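Local coordinates for EVE domain-containing protein (Pseudomonas syringae pv. tomato str. DC3000, PDB 2EVE) that is of unknown function but folds as an EVE domain, related to the ASCH and PUA domains and so perhaps a binder of modified nucleic acid, at residues A[14-19]-A[102-107]; A[63-68]-A[95-100]. All coordinates share one frame; numbering follows the deposited sequence.

Interaction 1: A[14-19]-A[102-107]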
loop_
_atom_site.group_PDB
_atom_site.type_symbol
_atom_site.label_atom_id
_atom_site.label_comp_id
_atom_site.label_asym_id
_atom_site.label_seq_id
_atom_site.Cartn_x
_atom_site.Cartn_y
_atom_site.Cartn_z
ATOM N N SER A 14 9.396 -2.715 -4.905
ATOM C CA SER A 14 9.624 -1.283 -4.753
ATOM C C SER A 14 8.867 -0.458 -5.781
ATOM O O SER A 14 8.303 -0.994 -6.736
ATOM C CB SER A 14 11.112 -0.982 -4.908
ATOM O OG SER A 14 11.499 -1.156 -6.262
ATOM N N ILE A 15 8.873 0.858 -5.593
ATOM C CA ILE A 15 8.201 1.739 -6.533
ATOM C C ILE A 15 8.918 1.645 -7.883
ATOM O O ILE A 15 8.304 1.848 -8.931
ATOM C CB ILE A 15 8.188 3.207 -6.031
ATOM C CG1 ILE A 15 7.439 4.099 -7.024
ATOM C CG2 ILE A 15 9.607 3.703 -5.814
ATOM C CD1 ILE A 15 5.957 3.797 -7.135
ATOM N N SER A 16 10.214 1.330 -7.856
ATOM C CA SER A 16 10.978 1.188 -9.096
ATOM C C SER A 16 10.488 -0.036 -9.864
ATOM O O SER A 16 10.425 -0.022 -11.094
ATOM C CB SER A 16 12.479 1.047 -8.807
ATOM O OG SER A 16 13.035 2.276 -8.377
ATOM N N ASP A 17 10.149 -1.098 -9.135
ATOM C CA ASP A 17 9.645 -2.310 -9.773
ATOM C C ASP A 17 8.309 -2.005 -10.430
ATOM O O ASP A 17 8.034 -2.474 -11.534
ATOM C CB ASP A 17 9.450 -3.443 -8.759
ATOM C CG ASP A 17 10.760 -3.958 -8.186
ATOM O OD1 ASP A 17 11.727 -4.138 -8.959
ATOM O OD2 ASP A 17 10.812 -4.203 -6.964
ATOM N N LEU A 18 7.472 -1.221 -9.751
ATOM C CA LEU A 18 6.161 -0.873 -10.296
ATOM C C LEU A 18 6.328 -0.010 -11.540
ATOM O O LEU A 18 5.594 -0.165 -12.511
ATOM C CB LEU A 18 5.314 -0.130 -9.252
ATOM C CG LEU A 18 3.925 0.338 -9.719
ATOM C CD1 LEU A 18 3.108 -0.857 -10.203
ATOM C CD2 LEU A 18 3.201 1.044 -8.574
ATOM N N GLN A 19 7.295 0.901 -11.506
ATOM C CA GLN A 19 7.551 1.762 -12.650
ATOM C C GLN A 19 7.938 0.892 -13.845
ATOM O O GLN A 19 7.496 1.132 -14.971
ATOM C CB GLN A 19 8.678 2.742 -12.323
ATOM C CG GLN A 19 9.058 3.674 -13.459
ATOM C CD GLN A 19 10.162 4.630 -13.053
ATOM O OE1 GLN A 19 11.163 4.221 -12.466
ATOM N NE2 GLN A 19 9.991 5.907 -13.375
ATOM N N VAL A 102 2.103 5.427 -11.278
ATOM C CA VAL A 102 1.684 6.806 -11.472
ATOM C C VAL A 102 2.900 7.726 -11.392
ATOM O O VAL A 102 3.158 8.490 -12.319
ATOM C CB VAL A 102 0.620 7.247 -10.429
ATOM C CG1 VAL A 102 0.334 8.739 -10.582
ATOM C CG2 VAL A 102 -0.668 6.459 -10.632
ATOM N N ASP A 103 3.662 7.649 -10.305
ATOM C CA ASP A 103 4.831 8.511 -10.177
ATOM C C ASP A 103 5.844 7.990 -9.168
ATOM O O ASP A 103 5.511 7.222 -8.264
ATOM C CB ASP A 103 4.378 9.931 -9.798
ATOM C CG ASP A 103 5.471 10.973 -9.981
ATOM O OD1 ASP A 103 6.362 10.775 -10.835
ATOM O OD2 ASP A 103 5.428 12.007 -9.281
ATOM N N ILE A 104 7.098 8.392 -9.344
ATOM C CA ILE A 104 8.156 7.987 -8.435
ATOM C C ILE A 104 8.847 9.257 -7.951
ATOM O O ILE A 104 9.157 10.149 -8.742
ATOM C CB ILE A 104 9.168 7.040 -9.127
ATOM C CG1 ILE A 104 10.270 6.654 -8.142
ATOM C CG2 ILE A 104 9.723 7.690 -10.387
ATOM C CD1 ILE A 104 11.232 5.614 -8.672
ATOM N N PHE A 105 9.053 9.347 -6.643
ATOM C CA PHE A 105 9.683 10.516 -6.048
ATOM C C PHE A 105 11.202 10.467 -6.166
ATOM O O PHE A 105 11.813 9.405 -6.050
ATOM C CB PHE A 105 9.299 10.631 -4.566
ATOM C CG PHE A 105 7.824 10.851 -4.318
ATOM C CD1 PHE A 105 6.938 11.079 -5.366
ATOM C CD2 PHE A 105 7.327 10.850 -3.016
ATOM C CE1 PHE A 105 5.580 11.308 -5.122
ATOM C CE2 PHE A 105 5.975 11.077 -2.762
ATOM C CZ PHE A 105 5.100 11.306 -3.816
ATOM N N LYS A 106 11.808 11.626 -6.399
ATOM C CA LYS A 106 13.257 11.709 -6.503
ATOM C C LYS A 106 13.817 11.461 -5.108
ATOM O O LYS A 106 14.876 10.858 -4.942
ATOM C CB LYS A 106 13.680 13.097 -6.992
ATOM C CG LYS A 106 15.190 13.279 -7.114
ATOM C CD LYS A 106 15.565 14.704 -7.505
ATOM C CE LYS A 106 15.043 15.073 -8.888
ATOM N NZ LYS A 106 15.443 16.456 -9.285
ATOM N N ASN A 107 13.082 11.929 -4.105
ATOM C CA ASN A 107 13.484 11.770 -2.717
ATOM C C ASN A 107 12.332 11.206 -1.890
ATOM O O ASN A 107 11.215 11.722 -1.925
ATOM C CB ASN A 107 13.925 13.120 -2.146
ATOM C CG ASN A 107 15.183 13.650 -2.809
ATOM O OD1 ASN A 107 16.256 13.062 -2.687
ATOM N ND2 ASN A 107 15.054 14.764 -3.521
#

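Interaction 2: A[63-68]-A[95-100]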
loop_
_atom_site.group_PDB
_atom_site.type_symbol
_atom_site.label_atom_id
_atom_site.label_comp_id
_atom_site.label_asym_id
_atom_site.label_seq_id
_atom_site.Cartn_x
_atom_site.Cartn_y
_atom_site.Cartn_z
ATOM N N GLY A 63 0.796 5.226 -6.871
ATOM C CA GLY A 63 0.283 4.178 -7.735
ATOM C C GLY A 63 -1.213 4.374 -7.888
ATOM O O GLY A 63 -1.786 5.248 -7.242
ATOM N N LYS A 64 -1.852 3.580 -8.741
ATOM C CA LYS A 64 -3.292 3.690 -8.936
ATOM C C LYS A 64 -3.899 2.298 -8.998
ATOM O O LYS A 64 -3.209 1.319 -9.284
ATOM C CB LYS A 64 -3.610 4.453 -10.229
ATOM C CG LYS A 64 -3.181 3.739 -11.501
ATOM C CD LYS A 64 -3.424 4.618 -12.720
ATOM C CE LYS A 64 -2.997 3.921 -13.999
ATOM N NZ LYS A 64 -3.173 4.803 -15.184
ATOM N N ILE A 65 -5.193 2.207 -8.724
ATOM C CA ILE A 65 -5.865 0.916 -8.758
ATOM C C ILE A 65 -6.391 0.651 -10.163
ATOM O O ILE A 65 -7.156 1.442 -10.706
ATOM C CB ILE A 65 -7.037 0.889 -7.760
ATOM C CG1 ILE A 65 -6.524 1.227 -6.352
ATOM C CG2 ILE A 65 -7.727 -0.467 -7.800
ATOM C CD1 ILE A 65 -5.343 0.381 -5.888
ATOM N N VAL A 66 -5.974 -0.462 -10.758
ATOM C CA VAL A 66 -6.424 -0.786 -12.105
ATOM C C VAL A 66 -7.487 -1.877 -12.120
ATOM O O VAL A 66 -8.318 -1.925 -13.026
ATOM C CB VAL A 66 -5.235 -1.184 -13.006
ATOM C CG1 VAL A 66 -4.211 -0.061 -13.023
ATOM C CG2 VAL A 66 -4.610 -2.466 -12.514
ATOM N N LYS A 67 -7.462 -2.752 -11.121
ATOM C CA LYS A 67 -8.459 -3.816 -11.015
ATOM C C LYS A 67 -8.817 -3.986 -9.541
ATOM O O LYS A 67 -7.932 -4.143 -8.702
ATOM C CB LYS A 67 -7.907 -5.123 -11.581
ATOM C CG LYS A 67 -8.913 -6.254 -11.624
ATOM C CD LYS A 67 -8.306 -7.446 -12.341
ATOM C CE LYS A 67 -9.270 -8.601 -12.442
ATOM N NZ LYS A 67 -8.657 -9.711 -13.220
ATOM N N THR A 68 -10.109 -3.951 -9.229
ATOM C CA THR A 68 -10.551 -4.076 -7.848
ATOM C C THR A 68 -10.303 -5.464 -7.268
ATOM O O THR A 68 -9.990 -6.419 -7.986
ATOM C CB THR A 68 -12.051 -3.702 -7.682
ATOM O OG1 THR A 68 -12.865 -4.573 -8.476
ATOM C CG2 THR A 68 -12.290 -2.251 -8.108
ATOM N N SER A 95 -7.769 -10.987 -0.082
ATOM C CA SER A 95 -7.966 -10.336 -1.371
ATOM C C SER A 95 -6.735 -9.594 -1.862
ATOM O O SER A 95 -5.999 -8.993 -1.081
ATOM C CB SER A 95 -9.126 -9.339 -1.280
ATOM O OG SER A 95 -10.323 -9.974 -0.874
ATOM N N ALA A 96 -6.529 -9.642 -3.172
ATOM C CA ALA A 96 -5.427 -8.946 -3.811
ATOM C C ALA A 96 -6.086 -8.034 -4.831
ATOM O O ALA A 96 -7.304 -8.061 -5.002
ATOM C CB ALA A 96 -4.514 -9.939 -4.519
ATOM N N LEU A 97 -5.290 -7.213 -5.498
ATOM C CA LEU A 97 -5.828 -6.348 -6.531
ATOM C C LEU A 97 -4.692 -5.939 -7.443
ATOM O O LEU A 97 -3.529 -6.157 -7.120
ATOM C CB LEU A 97 -6.533 -5.129 -5.918
ATOM C CG LEU A 97 -5.859 -4.276 -4.839
ATOM C CD1 LEU A 97 -4.662 -3.538 -5.411
ATOM C CD2 LEU A 97 -6.888 -3.290 -4.303
ATOM N N ASP A 98 -5.024 -5.385 -8.601
ATOM C CA ASP A 98 -3.987 -4.965 -9.527
ATOM C C ASP A 98 -3.791 -3.463 -9.443
ATOM O O ASP A 98 -4.759 -2.704 -9.360
ATOM C CB ASP A 98 -4.342 -5.351 -10.964
ATOM C CG ASP A 98 -4.494 -6.848 -11.152
ATOM O OD1 ASP A 98 -3.813 -7.622 -10.445
ATOM O OD2 ASP A 98 -5.293 -7.249 -12.023
ATOM N N ILE A 99 -2.530 -3.044 -9.464
ATOM C CA ILE A 99 -2.189 -1.632 -9.389
ATOM C C ILE A 99 -1.347 -1.199 -10.584
ATOM O O ILE A 99 -0.763 -2.026 -11.283
ATOM C CB ILE A 99 -1.388 -1.310 -8.116
ATOM C CG1 ILE A 99 -0.059 -2.071 -8.130
ATOM C CG2 ILE A 99 -2.203 -1.680 -6.882
ATOM C CD1 ILE A 99 1.020 -1.425 -7.301
ATOM N N GLY A 100 -1.292 0.110 -10.804
ATOM C CA GLY A 100 -0.514 0.646 -11.903
ATOM C C GLY A 100 0.384 1.783 -11.456
ATOM O O GLY A 100 0.128 2.428 -10.437
#

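Interaction 1: A[14-19]-A[102-107]
Ile15, in the first turn of helix 15-21, faces Ile104 on strand 95-110, their CA atoms 6.5 Å apart. The axes of the short helix and strand segments approach to 8.7 Å and run at 142° to each other, so the helix lies slantwise across the strand with roughly reversed direction. It packs on one face of the mixed sheet of the EVE domain, Leu18 and Ile15 meeting Phe101 and Phe49. Ile104 carries the contact. Its CG1 stands anti to the backbone N (chi1 179°) and the chain is extended beyond it, which carries CD1 out to the helix. There CD1 rests 3.8 Å from Ile15 CG2 and also touches Ser16 OG. The other branch, CG2, is met at about a right angle by Gln19, whose NE2 passes 3.5 Å from Ile104 CG2. Ile15 sends CD1 to the strand backbone, 3.6 Å from Asp103 O, and also packs on Ala60 of the adjoining strand 58-71. At the start of the helix, Ser14 and Asp17 form a capping box: Ser14 N reaches Asp17 OD2 at 2.9 Å and Asp17 N returns a bond to Ser14 OG. Asp103 points away from the helix, its OD2 in a salt bridge with Arg149; with Val102 it forms a classic beta bulge opposite Ile62. With no hydrogen bond between helix and strand, their direct contact rests on van der Waals packing, graded from buried Ile15 to exposed Gln19.

Interaction 2: A[63-68]-A[95-100]
Lys64 and Gly100 form an antiparallel hydrogen-bonded pair, each amide giving to the other's carbonyl: Lys64 N to Gly100 O at 2.9 Å and Gly100 N to Lys64 O at 2.7 Å. Lys64 O is also approached by Ile99 CA in a CA-H...O contact. Further along, Asp98 O accepts two amides from the same face of its plane. Val66 N lies 2.9 Å away and tilted from that plane; Lys67 N, at 3.2 Å, stands above it and away from a lone pair. Both are fairly straight at the donor, with N-H...O angles of 158° for Val66 and 163° for Lys67. Asp98 N completes the pattern by donating to Lys67 O at 3.2 Å. Val66 and Lys67 thus both face Asp98, a classic beta bulge that shifts the register by one residue between strands 58-71 and 95-110, neighbours in the mixed sheet of this EVE domain. The chain turns a corner at the same place. Ile65 makes its backbone hydrogen bonds on the other flank, with Gly44 and Asp45, and Leu97 pairs with Trp26 of strand 23-26. Ser95 OG is hydrogen-bonded to Arg39 NE of helix 32-40. The bulge brings Val66 CG2 beside Asp98 CB at 3.3 Å, while Val66 CG1 lies near Gly100 N, where glycine has no side chain to obstruct it. Lys67 and Asp98 run side by side, pointing the same way. With CG anti to the backbone N (chi1 -175°) and the rest extended, the lysine lays CD 3.0 Å from Asp98 OD2, yet NZ stops 4.3 Å from that oxygen, beyond a salt bridge. Asp98 OD1 is hydrogen-bonded to Tyr70 OH, and Lys67 makes a cation-pi contact with Tyr70. On the opposite face, Ile65 CD1 packs against Leu97 CD1 and Ile99 CG2, with Phe47 and Met41 lining the same apolar layer.

How the interactions relate
From the N terminus, the chain passes strand 3-8 and enters helix 15-21, the first partner of interaction 1. It then runs through strand 23-26, helix 32-40 and strand 46-51 to strand 58-71, where 63-68 opens interaction 2. A 26-residue connection, mostly loop, returns to 95-100 and closes the shorter circuit. The same strand continues to 102-107 and closes interaction 1, so the second circuit lies wholly within the first. Interaction 2 joins two sheet neighbours; interaction 1 lays the helix on one of them. Their centres are 16 Å apart, but Leu18 CD2 meets Ile99 CD1 at 3.5 Å and Val102 CG2 packs on Gly63 and Lys64.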